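Local coordinates for protein serine racemase (Enterococcus faecalis, PDB 4ECL) that belongs to the alanine racemase family, combining a TIM-barrel domain with a beta-rich C-terminal domain, and is assembled from two copies of the chain, at residues Thr159-Ala163 and Phe174-Ile179; Ser204-Leu208 and Val227-Thr231; Leu100-Leu104 and Ile120-Lys125; Thr22-Ala26 and Leu237-Leu241. All blocks are in the same frame, centred on the assembly; numbering follows the deposited sequence.

From the N terminus, Thr22-Ala26 on helix 13-25 comes first and waits more than two hundred residues for Leu237-Leu241, so contact 4 closes a long loop that encloses the other three. Within it, contact 3 pairs strands 101-104 and 120-127, contact 1 folds the loop after strand 152-158 onto helix 169-191, and contact 2 sets helix 204-209 against the segment Val227-Thr231; these three follow in series without crossing. Contacts 1 and 3 meet where the side chains of His160 and Lys125 come close. Contacts 2 and 4 adjoin through Leu208 and Leu237. Together they tie barrel strands to surrounding helices and to the chain leading toward the C-terminal domain.

Contact 1: Thr159-Ala163 and Phe174-Ile179; sequences THLCA and FTNKQI
Leu161 and Thr175 bring the two backbones closest, their CA atoms 6.3 Å apart, where the loop Thr159-Ala163 passes along one flank of the helix Phe174-Ile179. The main link is the side-chain amide of Gln178, which works like a backbone peptide for a loop lacking regular structure. Its OE1 accepts from Cys162 N at 2.8 Å, in the carbonyl plane and on a lone pair, with a nearly straight N-H...O angle of 170°. NE2 of the same amide donates to His160 O at 2.9 Å, a more bent bond with the oxygen tilted out of the amide plane. CG lies beside the backbone N (chi1 -77°) and the chain runs extended from there, which carries the amide across to the loop; glutamine suits the place because one group both gives and receives. NE2 also bonds Thr128 OG1, so the amide is fixed from several directions.

Water 2 joins the same network: it donates to Gln178 OE1 and Thr175 OG1 and accepts from Ala163 N, while water 1 links Ala163 O to Thr175 OG1. That hydroxyl also bonds Asp171 O, one turn back in the helix. Apolar groups fill in beside the polar ones. Leu161 CD2 lies 3.9 Å from Gln178 CB and 4.0 Å from Ile179 CG1, and Cys162 SG meets the Phe174 ring obliquely, 3.7 Å from CE2, as a sulfur-aromatic contact. Phe174 also stacks on Tyr265 of the second subunit. The loop thus leaves barrel strand 152-158, runs against long helix 169-191, and has Thr159 tied to His200 at the end of strand 198-200.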
loop_
_atom_site.group_PDB
_atom_site.type_symbol
_atom_site.label_atom_id
_atom_site.label_comp_id
_atom_site.label_asym_id
_atom_site.label_seq_id
_atom_site.Cartn_x
_atom_site.Cartn_y
_atom_site.Cartn_z
ATOM N N THR A 159 21.096 -5.055 18.726
ATOM C CA THR A 159 20.436 -3.773 18.943
ATOM C C THR A 159 20.279 -3.011 17.621
ATOM O O THR A 159 20.855 -3.397 16.607
ATOM C CB THR A 159 21.187 -2.920 19.998
ATOM O OG1 THR A 159 20.356 -1.826 20.433
ATOM C CG2 THR A 159 22.514 -2.405 19.440
ATOM N N HIS A 160 19.475 -1.951 17.626
ATOM C CA HIS A 160 19.293 -1.116 16.446
ATOM C C HIS A 160 19.808 0.285 16.728
ATOM O O HIS A 160 19.517 0.854 17.782
ATOM C CB HIS A 160 17.810 -1.028 16.061
ATOM C CG HIS A 160 17.388 -2.026 15.026
ATOM N ND1 HIS A 160 17.018 -3.317 15.341
ATOM C CD2 HIS A 160 17.277 -1.922 13.680
ATOM C CE1 HIS A 160 16.695 -3.964 14.235
ATOM N NE2 HIS A 160 16.846 -3.141 13.212
ATOM N N LEU A 161 20.561 0.846 15.784
ATOM C CA LEU A 161 21.038 2.221 15.902
ATOM C C LEU A 161 19.993 3.207 15.394
ATOM O O LEU A 161 19.369 2.988 14.353
ATOM C CB LEU A 161 22.345 2.398 15.143
ATOM C CG LEU A 161 23.454 1.441 15.566
ATOM C CD1 LEU A 161 24.657 1.543 14.600
ATOM C CD2 LEU A 161 23.876 1.724 17.015
ATOM N N CYS A 162 19.805 4.296 16.133
ATOM C CA CYS A 162 18.807 5.295 15.768
ATOM C C CYS A 162 19.154 6.129 14.552
ATOM O O CYS A 162 18.284 6.441 13.747
ATOM C CB CYS A 162 18.561 6.241 16.934
ATOM S SG CYS A 162 17.614 5.483 18.242
ATOM N N ALA A 163 20.413 6.521 14.436
ATOM C CA ALA A 163 20.782 7.570 13.491
ATOM C C ALA A 163 22.152 7.340 12.866
ATOM O O ALA A 163 22.954 8.269 12.748
ATOM C CB ALA A 163 20.748 8.929 14.193
ATOM N N PHE A 174 25.130 10.215 19.729
ATOM C CA PHE A 174 24.112 9.284 20.186
ATOM C C PHE A 174 24.429 7.877 19.700
ATOM O O PHE A 174 24.245 6.905 20.421
ATOM C CB PHE A 174 22.729 9.709 19.696
ATOM C CG PHE A 174 21.595 8.980 20.368
ATOM C CD1 PHE A 174 21.057 9.455 21.550
ATOM C CD2 PHE A 174 21.070 7.821 19.821
ATOM C CE1 PHE A 174 20.010 8.798 22.167
ATOM C CE2 PHE A 174 20.023 7.157 20.434
ATOM C CZ PHE A 174 19.492 7.646 21.610
ATOM N N THR A 175 24.917 7.769 18.472
ATOM C CA THR A 175 25.242 6.467 17.914
ATOM C C THR A 175 26.410 5.839 18.673
ATOM O O THR A 175 26.428 4.637 18.949
ATOM C CB THR A 175 25.591 6.587 16.428
ATOM O OG1 THR A 175 24.600 7.387 15.775
ATOM C CG2 THR A 175 25.637 5.220 15.785
ATOM N N ASN A 176 27.390 6.661 19.014
ATOM C CA ASN A 176 28.535 6.160 19.745
ATOM C C ASN A 176 28.156 5.728 21.160
ATOM O O ASN A 176 28.707 4.759 21.695
ATOM C CB ASN A 176 29.665 7.188 19.749
ATOM C CG ASN A 176 30.424 7.207 18.446
ATOM O OD1 ASN A 176 30.547 6.182 17.783
ATOM N ND2 ASN A 176 30.929 8.374 18.065
ATOM N N LYS A 177 27.207 6.422 21.772
ATOM C CA LYS A 177 26.812 5.994 23.108
ATOM C C LYS A 177 25.926 4.751 23.021
ATOM O O LYS A 177 25.935 3.930 23.929
ATOM C CB LYS A 177 26.185 7.123 23.940
ATOM C CG LYS A 177 24.908 7.715 23.383
ATOM C CD LYS A 177 24.381 8.863 24.262
ATOM C CE LYS A 177 24.766 10.240 23.705
ATOM N NZ LYS A 177 23.866 11.329 24.194
ATOM N N GLN A 178 25.189 4.590 21.920
ATOM C CA GLN A 178 24.407 3.366 21.736
ATOM C C GLN A 178 25.337 2.168 21.660
ATOM O O GLN A 178 25.093 1.129 22.269
ATOM C CB GLN A 178 23.554 3.420 20.466
ATOM C CG GLN A 178 22.313 4.269 20.592
ATOM C CD GLN A 178 21.283 3.938 19.534
ATOM O OE1 GLN A 178 21.073 4.701 18.596
ATOM N NE2 GLN A 178 20.629 2.790 19.686
ATOM N N ILE A 179 26.407 2.327 20.899
ATOM C CA ILE A 179 27.401 1.275 20.740
ATOM C C ILE A 179 28.122 0.992 22.062
ATOM O O ILE A 179 28.297 -0.170 22.458
ATOM C CB ILE A 179 28.389 1.661 19.639
ATOM C CG1 ILE A 179 27.624 1.798 18.306
ATOM C CG2 ILE A 179 29.536 0.657 19.560
ATOM C CD1 ILE A 179 28.390 2.542 17.243
HETATM O O HOH W 1 25.517 8.792 13.231
HETATM O O HOH W 2 22.129 6.052 16.597
#

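Contact 2: Ser204-Leu208 and Val227-Thr231; sequences SYGLL and VLSST. With SO4 (sulfate ion), chain G.
Tyr205 and Leu228 meet in a van der Waals contact of the phenol end, with Tyr205 OH set 3.3 Å from Leu228 CB. The ring approaches the leucine obliquely. Tyrosine suits this place because its length spans from the helix to the neighbouring loop. The apolar contact is that of Leu208 and Leu228, which reach toward each other tip to tip, Leu208 CD1 lying 4.1 Å from Leu228 CD1; leucine's branched end offers the methyls that meet.

Polar groups gather on the loop. Ser229 OG lies at the edge of the Tyr205 ring, in its plane, 3.9 Å from CE2, and finds its hydrogen-bond partner in Asn358 ND2. Within the loop, Ser230 OG gives a weak bond to Ser229 O.

The hydrogen bonds to the sulfate come from Ser204, at the start of the helix. Its OG donates to sulfate O2 at 2.6 Å and its N gives a second bond to the same oxygen at 3.1 Å. With chi1 at -67°, OG stands beside the backbone N, which allows both to grip one atom. OG also accepts from Ala223 N and from Gly221 N, which it shares with the sulfate; Tyr42 OH and Val222 N bond the sulfate too.

Neutral donors and a helix start probably favour an anion here. The sulfate, probably from the crystallisation liquor, sits consistently with the site where alanine racemase relatives hold the phosphate of pyridoxal phosphate, whereas the tyrosine-leucine contact is mainly van der Waals.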
loop_
_atom_site.group_PDB
_atom_site.type_symbol
_atom_site.label_atom_id
_atom_site.label_comp_id
_atom_site.label_asym_id
_atom_site.label_seq_id
_atom_site.Cartn_x
_atom_site.Cartn_y
_atom_site.Cartn_z
ATOM N N SER A 204 21.913 -1.115 7.163
ATOM C CA SER A 204 22.626 -0.589 5.982
ATOM C C SER A 204 23.583 0.560 6.297
ATOM O O SER A 204 24.746 0.526 5.917
ATOM C CB SER A 204 21.657 -0.120 4.877
ATOM O OG SER A 204 20.925 -1.194 4.300
ATOM N N TYR A 205 23.094 1.598 6.962
ATOM C CA TYR A 205 23.956 2.741 7.245
ATOM C C TYR A 205 24.990 2.450 8.351
ATOM O O TYR A 205 25.998 3.154 8.482
ATOM C CB TYR A 205 23.120 3.983 7.556
ATOM C CG TYR A 205 22.481 4.580 6.323
ATOM C CD1 TYR A 205 23.201 5.426 5.484
ATOM C CD2 TYR A 205 21.167 4.289 5.990
ATOM C CE1 TYR A 205 22.625 5.978 4.341
ATOM C CE2 TYR A 205 20.577 4.835 4.851
ATOM C CZ TYR A 205 21.311 5.678 4.030
ATOM O OH TYR A 205 20.723 6.222 2.900
ATOM N N GLY A 206 24.739 1.404 9.132
ATOM C CA GLY A 206 25.686 0.974 10.151
ATOM C C GLY A 206 26.952 0.470 9.486
ATOM O O GLY A 206 28.072 0.773 9.918
ATOM N N LEU A 207 26.764 -0.314 8.430
ATOM C CA LEU A 207 27.872 -0.753 7.580
ATOM C C LEU A 207 28.532 0.434 6.885
ATOM O O LEU A 207 29.746 0.599 6.948
ATOM C CB LEU A 207 27.381 -1.747 6.522
ATOM C CG LEU A 207 28.428 -2.185 5.500
ATOM C CD1 LEU A 207 29.706 -2.703 6.190
ATOM C CD2 LEU A 207 27.836 -3.243 4.589
ATOM N N LEU A 208 27.729 1.259 6.219
ATOM C CA LEU A 208 28.257 2.371 5.421
ATOM C C LEU A 208 28.962 3.444 6.243
ATOM O O LEU A 208 29.945 4.033 5.787
ATOM C CB LEU A 208 27.139 3.035 4.608
ATOM C CG LEU A 208 26.424 2.192 3.557
ATOM C CD1 LEU A 208 25.329 3.028 2.886
ATOM C CD2 LEU A 208 27.416 1.660 2.534
ATOM N N VAL A 227 19.298 1.105 -3.342
ATOM C CA VAL A 227 18.742 2.431 -3.174
ATOM C C VAL A 227 19.188 2.950 -1.816
ATOM O O VAL A 227 19.298 2.177 -0.859
ATOM C CB VAL A 227 17.217 2.366 -3.240
ATOM C CG1 VAL A 227 16.777 2.066 -4.656
ATOM C CG2 VAL A 227 16.704 1.273 -2.317
ATOM N N LEU A 228 19.473 4.241 -1.717
ATOM C CA LEU A 228 19.716 4.809 -0.400
ATOM C C LEU A 228 18.552 5.698 0.041
ATOM O O LEU A 228 18.101 6.556 -0.716
ATOM C CB LEU A 228 21.063 5.534 -0.335
ATOM C CG LEU A 228 22.274 4.597 -0.421
ATOM C CD1 LEU A 228 23.528 5.316 0.059
ATOM C CD2 LEU A 228 22.055 3.302 0.370
ATOM N N SER A 229 18.084 5.468 1.269
ATOM C CA SER A 229 16.866 6.076 1.837
ATOM C C SER A 229 16.576 7.525 1.416
ATOM O O SER A 229 15.410 7.944 1.355
ATOM C CB SER A 229 16.880 5.968 3.372
ATOM O OG SER A 229 16.837 4.615 3.802
ATOM N N SER A 230 17.642 8.272 1.136
ATOM C CA SER A 230 17.540 9.621 0.597
ATOM C C SER A 230 18.679 9.895 -0.378
ATOM O O SER A 230 19.445 8.992 -0.730
ATOM C CB SER A 230 17.559 10.660 1.722
ATOM O OG SER A 230 16.405 10.549 2.539
ATOM N N THR A 231 18.785 11.150 -0.798
ATOM C CA THR A 231 19.830 11.590 -1.716
ATOM C C THR A 231 20.234 13.023 -1.367
ATOM O O THR A 231 19.366 13.874 -1.176
ATOM C CB THR A 231 19.344 11.530 -3.191
ATOM O OG1 THR A 231 17.962 11.910 -3.274
ATOM C CG2 THR A 231 19.511 10.126 -3.759
HETATM S S SO4 G . 17.870 -0.724 6.473
HETATM O O1 SO4 G . 17.236 -1.394 7.614
HETATM O O2 SO4 G . 19.060 -1.476 6.075
HETATM O O3 SO4 G . 16.904 -0.689 5.378
HETATM O O4 SO4 G . 18.221 0.643 6.843
#

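Contact 3: Leu100-Leu104 and Ile120-Lys125; sequences LTQTL and IKAHIK
Thr101 touches His123 across two parallel strands, its CG2 lying 3.5 Å from CD2 of the imidazole, which it meets obliquely. A chi1 of -56° sets OG1 beside the backbone N and leaves CG2 anti to it, and the methyl leans over the neighbouring strand toward the ring. Along the same face, Thr103 CG2 packs 3.7 Å from Lys125 CB. Beta-branched threonine favours extended backbone and offers a methyl to the next strand, while its hydroxyl can bond the strand on the other side, as Thr103 OG1 does with Ile83 O. On the face of Gln102, Leu104, Ala122 and Ile124 the side-chain contacts across the strands are apolar: Leu104 CG meets Ala122 CB at 3.9 Å, the small alanine letting the bulky leucine come in close, and Leu104 CD1 reaches Ile124 CB.

Behind the side chains stands the backbone pairing. Gln102 N bonds Lys121 O and Leu104 N bonds His123 O, while Gln102 O and Leu104 O accept from His123 N at 3.0 Å and from Lys125 N at 3.2 Å. The alternation is that of parallel strands, here turned by 36° in the twist of the sheet. Water 3 bridges Leu100 O and Lys121 N at one end.

Further out, the bent Gln102 chain (chi2 62°) folds its amide back so that NE2 donates to Thr103 O at 2.9 Å; Gly85 O and Thr87 OG1 hold the same group. His123 ND1 bonds His200 NE2, which limits the ring's rotation.

The pair forms a right-handed beta-alpha-beta unit of the barrel with helix 107-114, whose Ser110 and Leu113 touch the Leu104 and Ile120 side; strands 80-83 and 152-158 flank the pair.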
loop_
_atom_site.group_PDB
_atom_site.type_symbol
_atom_site.label_atom_id
_atom_site.label_comp_id
_atom_site.label_asym_id
_atom_site.label_seq_id
_atom_site.Cartn_x
_atom_site.Cartn_y
_atom_site.Cartn_z
ATOM N N LEU A 100 11.938 -21.254 13.077
ATOM C CA LEU A 100 12.158 -19.823 12.996
ATOM C C LEU A 100 12.863 -19.329 14.254
ATOM O O LEU A 100 12.607 -19.827 15.340
ATOM C CB LEU A 100 10.817 -19.124 12.811
ATOM C CG LEU A 100 10.108 -19.683 11.570
ATOM C CD1 LEU A 100 8.692 -19.151 11.438
ATOM C CD2 LEU A 100 10.927 -19.379 10.308
ATOM N N THR A 101 13.766 -18.367 14.098
ATOM C CA THR A 101 14.457 -17.771 15.233
ATOM C C THR A 101 13.663 -16.544 15.662
ATOM O O THR A 101 13.326 -15.706 14.814
ATOM C CB THR A 101 15.899 -17.354 14.860
ATOM O OG1 THR A 101 16.604 -18.488 14.339
ATOM C CG2 THR A 101 16.635 -16.833 16.078
ATOM N N GLN A 102 13.348 -16.452 16.961
ATOM C CA GLN A 102 12.493 -15.384 17.481
ATOM C C GLN A 102 13.266 -14.306 18.232
ATOM O O GLN A 102 14.166 -14.613 19.020
ATOM C CB GLN A 102 11.415 -15.973 18.393
ATOM C CG GLN A 102 10.538 -14.934 19.068
ATOM C CD GLN A 102 9.769 -14.101 18.075
ATOM O OE1 GLN A 102 9.217 -14.631 17.110
ATOM N NE2 GLN A 102 9.735 -12.787 18.292
ATOM N N THR A 103 12.923 -13.041 17.993
ATOM C CA THR A 103 13.505 -11.954 18.783
ATOM C C THR A 103 12.871 -11.886 20.179
ATOM O O THR A 103 11.647 -11.837 20.310
ATOM C CB THR A 103 13.303 -10.591 18.116
ATOM O OG1 THR A 103 14.095 -10.510 16.925
ATOM C CG2 THR A 103 13.693 -9.460 19.065
ATOM N N LEU A 104 13.709 -11.885 21.217
ATOM C CA LEU A 104 13.239 -11.668 22.585
ATOM C C LEU A 104 13.082 -10.171 22.834
ATOM O O LEU A 104 14.061 -9.454 23.042
ATOM C CB LEU A 104 14.214 -12.286 23.594
ATOM C CG LEU A 104 14.382 -13.793 23.420
ATOM C CD1 LEU A 104 15.309 -14.366 24.480
ATOM C CD2 LEU A 104 13.013 -14.475 23.465
ATOM N N ILE A 120 12.834 -23.443 21.138
ATOM C CA ILE A 120 12.825 -22.332 20.197
ATOM C C ILE A 120 14.188 -21.644 20.163
ATOM O O ILE A 120 14.783 -21.391 21.214
ATOM C CB ILE A 120 11.784 -21.296 20.632
ATOM C CG1 ILE A 120 10.376 -21.869 20.493
ATOM C CG2 ILE A 120 11.909 -20.021 19.822
ATOM C CD1 ILE A 120 9.303 -20.852 20.737
ATOM N N LYS A 121 14.691 -21.350 18.966
ATOM C CA LYS A 121 15.922 -20.575 18.844
ATOM C C LYS A 121 15.610 -19.081 18.929
ATOM O O LYS A 121 14.584 -18.631 18.433
ATOM C CB LYS A 121 16.633 -20.881 17.527
ATOM C CG LYS A 121 17.585 -22.059 17.565
ATOM C CD LYS A 121 18.665 -21.896 16.493
ATOM C CE LYS A 121 19.623 -23.080 16.468
ATOM N NZ LYS A 121 18.938 -24.337 16.048
ATOM N N ALA A 122 16.499 -18.299 19.532
ATOM C CA ALA A 122 16.186 -16.891 19.728
ATOM C C ALA A 122 17.382 -15.970 19.639
ATOM O O ALA A 122 18.521 -16.400 19.801
ATOM C CB ALA A 122 15.499 -16.705 21.088
ATOM N N HIS A 123 17.114 -14.696 19.382
ATOM C CA HIS A 123 18.121 -13.654 19.561
ATOM C C HIS A 123 17.527 -12.662 20.537
ATOM O O HIS A 123 16.377 -12.236 20.368
ATOM C CB HIS A 123 18.440 -12.914 18.261
ATOM C CG HIS A 123 19.252 -13.705 17.291
ATOM N ND1 HIS A 123 20.020 -13.109 16.311
ATOM C CD2 HIS A 123 19.413 -15.040 17.135
ATOM C CE1 HIS A 123 20.621 -14.044 15.597
ATOM N NE2 HIS A 123 20.269 -15.225 16.075
ATOM N N ILE A 124 18.292 -12.294 21.563
ATOM C CA ILE A 124 17.786 -11.311 22.512
ATOM C C ILE A 124 18.072 -9.909 21.987
ATOM O O ILE A 124 19.153 -9.637 21.471
ATOM C CB ILE A 124 18.351 -11.514 23.945
ATOM C CG1 ILE A 124 17.849 -10.412 24.877
ATOM C CG2 ILE A 124 19.871 -11.542 23.923
ATOM C CD1 ILE A 124 18.073 -10.729 26.391
ATOM N N LYS A 125 17.085 -9.030 22.093
ATOM C CA LYS A 125 17.257 -7.668 21.631
ATOM C C LYS A 125 17.561 -6.766 22.803
ATOM O O LYS A 125 16.950 -6.881 23.867
ATOM C CB LYS A 125 16.002 -7.171 20.882
ATOM C CG LYS A 125 16.185 -5.773 20.290
ATOM C CD LYS A 125 15.216 -5.456 19.161
ATOM C CE LYS A 125 15.635 -4.161 18.452
ATOM N NZ LYS A 125 14.835 -3.869 17.225
HETATM O O HOH W 3 13.015 -22.167 16.691
#

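Contact 4: Thr22-Ala26 and Leu237-Leu241; sequences TLQKA and LELDL
Leu239 is the central bump of this contact: its side chain pushes into the groove made by Thr22, Leu23 and Ala26 at the end of helix 13-25. One branch, CD1, meets Leu23 CD2 at 3.7 Å, the two side chains crossing at about a right angle, while CD2 rests on Ala26 CB at 4.1 Å. Alanine's small methyl makes a shallow spot that two leucines share, since Leu237 CD1 reaches the same CB at 3.9 Å.

Thr22 forms the other wall. Its CG2, anti to the backbone N, slides past Leu239 and comes within 3.8 Å of Leu239 CB. The hydroxyl turns back to His18 O, as threonine on a helix often does, and His18 NE2 in turn bonds Asp240 O. Leu241 fills the next step, its CD2 lying 4.1 Å from Leu23 CD2.

Alternate residues Leu237, Leu239 and Leu241 thus face the helix, as an extended segment allows, while Asp240 OD2 forms a salt bridge with Arg242. The arrangement is an extended connection packed by leucines onto helix 13-25, near helix 204-209, as the chain passes from the TIM barrel toward strand 245-257 of the C-terminal beta domain, the two-domain plan of the alanine racemase fold.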
loop_
_atom_site.group_PDB
_atom_site.type_symbol
_atom_site.label_atom_id
_atom_site.label_comp_id
_atom_site.label_asym_id
_atom_site.label_seq_id
_atom_site.Cartn_x
_atom_site.Cartn_y
_atom_site.Cartn_z
ATOM N N THR A 22 29.017 -6.835 -3.516
ATOM C CA THR A 22 29.625 -5.566 -3.128
ATOM C C THR A 22 29.573 -5.396 -1.620
ATOM O O THR A 22 30.528 -4.927 -0.989
ATOM C CB THR A 22 28.923 -4.369 -3.785
ATOM O OG1 THR A 22 29.080 -4.446 -5.208
ATOM C CG2 THR A 22 29.517 -3.059 -3.288
ATOM N N LEU A 23 28.450 -5.796 -1.044
ATOM C CA LEU A 23 28.243 -5.663 0.382
ATOM C C LEU A 23 29.127 -6.635 1.166
ATOM O O LEU A 23 29.760 -6.249 2.145
ATOM C CB LEU A 23 26.756 -5.866 0.712
ATOM C CG LEU A 23 25.836 -4.727 0.249
ATOM C CD1 LEU A 23 24.370 -5.109 0.367
ATOM C CD2 LEU A 23 26.120 -3.427 1.006
ATOM N N GLN A 24 29.179 -7.892 0.732
ATOM C CA GLN A 24 30.000 -8.883 1.419
ATOM C C GLN A 24 31.469 -8.462 1.419
ATOM O O GLN A 24 32.192 -8.723 2.370
ATOM C CB GLN A 24 29.853 -10.262 0.772
ATOM C CG GLN A 24 28.516 -10.925 1.047
ATOM C CD GLN A 24 28.268 -12.154 0.181
ATOM O OE1 GLN A 24 28.827 -12.290 -0.916
ATOM N NE2 GLN A 24 27.413 -13.054 0.670
ATOM N N LYS A 25 31.892 -7.799 0.345
ATOM C CA LYS A 25 33.269 -7.336 0.208
ATOM C C LYS A 25 33.634 -6.314 1.268
ATOM O O LYS A 25 34.765 -6.275 1.738
ATOM C CB LYS A 25 33.490 -6.712 -1.171
ATOM C CG LYS A 25 33.987 -7.668 -2.240
ATOM C CD LYS A 25 34.312 -6.905 -3.513
ATOM C CE LYS A 25 35.136 -5.660 -3.201
ATOM N NZ LYS A 25 35.430 -4.864 -4.425
ATOM N N ALA A 26 32.680 -5.473 1.634
ATOM C CA ALA A 26 32.929 -4.458 2.644
ATOM C C ALA A 26 32.868 -5.036 4.063
ATOM O O ALA A 26 33.140 -4.336 5.040
ATOM C CB ALA A 26 31.954 -3.303 2.487
ATOM N N LEU A 237 31.870 4.791 3.755
ATOM C CA LEU A 237 32.174 3.958 2.609
ATOM C C LEU A 237 31.281 4.430 1.475
ATOM O O LEU A 237 30.122 4.774 1.695
ATOM C CB LEU A 237 31.840 2.497 2.880
ATOM C CG LEU A 237 32.423 1.753 4.066
ATOM C CD1 LEU A 237 32.049 0.300 3.878
ATOM C CD2 LEU A 237 33.938 1.934 4.116
ATOM N N GLU A 238 31.810 4.448 0.264
ATOM C CA GLU A 238 30.968 4.685 -0.893
ATOM C C GLU A 238 31.002 3.443 -1.758
ATOM O O GLU A 238 31.944 3.225 -2.513
ATOM C CB GLU A 238 31.424 5.921 -1.666
ATOM C CG GLU A 238 31.117 7.226 -0.947
ATOM C CD GLU A 238 31.343 8.445 -1.823
ATOM O OE1 GLU A 238 32.179 8.368 -2.750
ATOM O OE2 GLU A 238 30.680 9.478 -1.587
ATOM N N LEU A 239 29.983 2.612 -1.613
ATOM C CA LEU A 239 29.904 1.365 -2.351
ATOM C C LEU A 239 29.209 1.561 -3.691
ATOM O O LEU A 239 28.417 2.493 -3.876
ATOM C CB LEU A 239 29.159 0.307 -1.532
ATOM C CG LEU A 239 29.816 -0.076 -0.201
ATOM C CD1 LEU A 239 29.034 -1.198 0.468
ATOM C CD2 LEU A 239 31.260 -0.480 -0.438
ATOM N N ASP A 240 29.512 0.664 -4.621
ATOM C CA ASP A 240 28.903 0.675 -5.937
ATOM C C ASP A 240 27.658 -0.190 -5.892
ATOM O O ASP A 240 27.712 -1.381 -6.184
ATOM C CB ASP A 240 29.895 0.138 -6.977
ATOM C CG ASP A 240 29.338 0.174 -8.388
ATOM O OD1 ASP A 240 28.439 1.003 -8.652
ATOM O OD2 ASP A 240 29.799 -0.625 -9.232
ATOM N N LEU A 241 26.538 0.409 -5.500
ATOM C CA LEU A 241 25.273 -0.316 -5.391
ATOM C C LEU A 241 24.359 0.025 -6.571
ATOM O O LEU A 241 24.293 1.178 -7.011
ATOM C CB LEU A 241 24.593 0.010 -4.061
ATOM C CG LEU A 241 25.440 -0.363 -2.847
ATOM C CD1 LEU A 241 24.852 0.229 -1.583
ATOM C CD2 LEU A 241 25.563 -1.881 -2.745
#